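Local structure of peptide-binding protein (Photobacterium damsela subsp. piscicida, 6SQX) at residues N415-V420 with A432-T437. The protein is a secreted NlpC/P60-family endopeptidase, probably of the cysteine type, that cleaves the peptidoglycan of potentially competing bacteria. Residues are numbered along the deposited sequence; the frame is centred on the assembly and turned at random.
Sequences NAPWGV and ALVGQT. With EDO (1,2-ethanediol), chain J.
V420 and A432 form a hydrogen-bonded antiparallel pair at the open end of the beta hairpin of strands 419-424 and 429-433, in the NlpC/P60 part of the chain. A432 N gives a nearly straight bond of 2.8 Å to V420 O, and V420 N returns one to A432 O; V420 CB and A432 CB lie 4.3 Å apart on the same face, where the methyl of A432 packs beside V420, which also touches I444. G419 brings its CA to 3.0 Å from A432 O, an approach in which a beta carbon would collide with that oxygen. Beyond the regular ladder, W418 O accepts V434 N and P417 O accepts G435 N at 3.1 Å; G435 has a positive phi (79°), which glycine adopts readily. The W418 side chain leaves its CA away from 432-437, but the indole, carried beside the carbonyl carbon by a chi1 of 175°, comes back to run alongside L433, whose CD2 sits 3.5 Å from W418 NE1, while G435 CA comes 4.0 Å from W418 CE3. F173 meets the indole edge-to-face. P417 CG touches V434 CG1. A 1,2-ethanediol, probably from the crystallisation liquor, bonds to G419 O through both hydroxyls. Farther along, A416 and T437 both pack on L327 of helix 326-334, with A416 CB 3.4 Å from T437 OG1.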
loop_
_atom_site.group_PDB
_atom_site.type_symbol
_atom_site.label_atom_id
_atom_site.label_comp_id
_atom_site.label_asym_id
_atom_site.label_seq_id
_atom_site.Cartn_x
_atom_site.Cartn_y
_atom_site.Cartn_z
ATOM N N ASN A 415 -4.266 -7.088 9.124
ATOM C CA ASN A 415 -2.939 -6.562 8.821
ATOM C C ASN A 415 -2.151 -7.528 7.947
ATOM O O ASN A 415 -2.531 -8.697 7.791
ATOM C CB ASN A 415 -2.196 -6.164 10.125
ATOM C CG ASN A 415 -1.748 -7.361 11.007
ATOM O OD1 ASN A 415 -0.586 -7.463 11.399
ATOM N ND2 ASN A 415 -2.680 -8.239 11.352
ATOM N N ALA A 416 -1.055 -7.033 7.367
ATOM C CA ALA A 416 -0.114 -7.823 6.586
ATOM C C ALA A 416 1.225 -7.733 7.302
ATOM O O ALA A 416 1.968 -6.764 7.113
ATOM C CB ALA A 416 0.018 -7.305 5.145
ATOM N N PRO A 417 1.555 -8.694 8.157
ATOM C CA PRO A 417 2.850 -8.683 8.842
ATOM C C PRO A 417 3.826 -9.640 8.184
ATOM O O PRO A 417 3.399 -10.693 7.681
ATOM C CB PRO A 417 2.490 -9.201 10.231
ATOM C CG PRO A 417 1.378 -10.224 9.971
ATOM C CD PRO A 417 0.616 -9.681 8.724
ATOM N N TRP A 418 5.122 -9.352 8.217
ATOM C CA TRP A 418 6.104 -10.318 7.781
ATOM C C TRP A 418 6.419 -11.296 8.896
ATOM O O TRP A 418 6.256 -12.505 8.734
ATOM C CB TRP A 418 7.401 -9.620 7.310
ATOM C CG TRP A 418 8.446 -10.633 6.979
ATOM C CD1 TRP A 418 9.569 -10.935 7.681
ATOM C CD2 TRP A 418 8.395 -11.558 5.871
ATOM N NE1 TRP A 418 10.272 -11.965 7.056
ATOM C CE2 TRP A 418 9.540 -12.380 5.959
ATOM C CE3 TRP A 418 7.482 -11.774 4.823
ATOM C CZ2 TRP A 418 9.825 -13.363 5.018
ATOM C CZ3 TRP A 418 7.751 -12.766 3.905
ATOM C CH2 TRP A 418 8.920 -13.557 4.010
ATOM N N GLY A 419 6.884 -10.814 10.038
ATOM C CA GLY A 419 7.194 -11.700 11.148
ATOM C C GLY A 419 7.480 -10.902 12.395
ATOM O O GLY A 419 7.824 -9.714 12.329
ATOM N N VAL A 420 7.324 -11.535 13.512
ATOM C CA VAL A 420 7.568 -10.840 14.779
ATOM C C VAL A 420 9.017 -11.050 15.179
ATOM O O VAL A 420 9.559 -12.168 15.071
ATOM C CB VAL A 420 6.630 -11.356 15.882
ATOM C CG1 VAL A 420 6.811 -10.515 17.173
ATOM C CG2 VAL A 420 5.184 -11.320 15.372
ATOM N N ALA A 432 9.586 -14.758 13.964
ATOM C CA ALA A 432 8.445 -15.682 13.968
ATOM C C ALA A 432 7.645 -15.301 12.725
ATOM O O ALA A 432 6.953 -14.282 12.708
ATOM C CB ALA A 432 7.613 -15.528 15.239
ATOM N N LEU A 433 7.775 -16.106 11.669
ATOM C CA LEU A 433 7.229 -15.750 10.363
ATOM C C LEU A 433 5.719 -15.941 10.275
ATOM O O LEU A 433 5.175 -16.989 10.670
ATOM C CB LEU A 433 7.837 -16.622 9.262
ATOM C CG LEU A 433 9.331 -16.523 8.969
ATOM C CD1 LEU A 433 9.608 -17.456 7.782
ATOM C CD2 LEU A 433 9.733 -15.073 8.623
ATOM N N VAL A 434 5.058 -14.948 9.693
ATOM C CA VAL A 434 3.648 -14.991 9.329
ATOM C C VAL A 434 3.556 -14.905 7.812
ATOM O O VAL A 434 3.278 -15.898 7.135
ATOM C CB VAL A 434 2.864 -13.874 10.045
ATOM C CG1 VAL A 434 1.375 -13.896 9.609
ATOM C CG2 VAL A 434 3.015 -14.079 11.553
ATOM N N GLY A 435 3.894 -13.757 7.240
ATOM C CA GLY A 435 4.166 -13.697 5.815
ATOM C C GLY A 435 2.949 -13.656 4.917
ATOM O O GLY A 435 3.089 -13.917 3.707
ATOM N N GLN A 436 1.785 -13.315 5.459
ATOM C CA GLN A 436 0.536 -13.267 4.697
ATOM C C GLN A 436 -0.427 -12.353 5.427
ATOM O O GLN A 436 -0.318 -12.182 6.649
ATOM C CB GLN A 436 -0.131 -14.650 4.498
ATOM C CG GLN A 436 -0.376 -15.409 5.797
ATOM C CD GLN A 436 -1.170 -16.697 5.614
ATOM O OE1 GLN A 436 -2.280 -16.672 5.095
ATOM N NE2 GLN A 436 -0.604 -17.816 6.056
ATOM N N THR A 437 -1.369 -11.775 4.676
ATOM C CA THR A 437 -2.417 -10.968 5.286
ATOM C C THR A 437 -3.333 -11.850 6.128
ATOM O O THR A 437 -3.821 -12.900 5.656
ATOM C CB THR A 437 -3.229 -10.236 4.195
ATOM O OG1 THR A 437 -2.415 -9.170 3.645
ATOM C CG2 THR A 437 -4.524 -9.620 4.699
HETATM C C1 EDO J . 4.918 -7.578 11.859
HETATM O O1 EDO J . 5.895 -7.765 10.823
HETATM C C2 EDO J . 5.421 -6.787 13.061
HETATM O O2 EDO J . 6.536 -7.483 13.641
#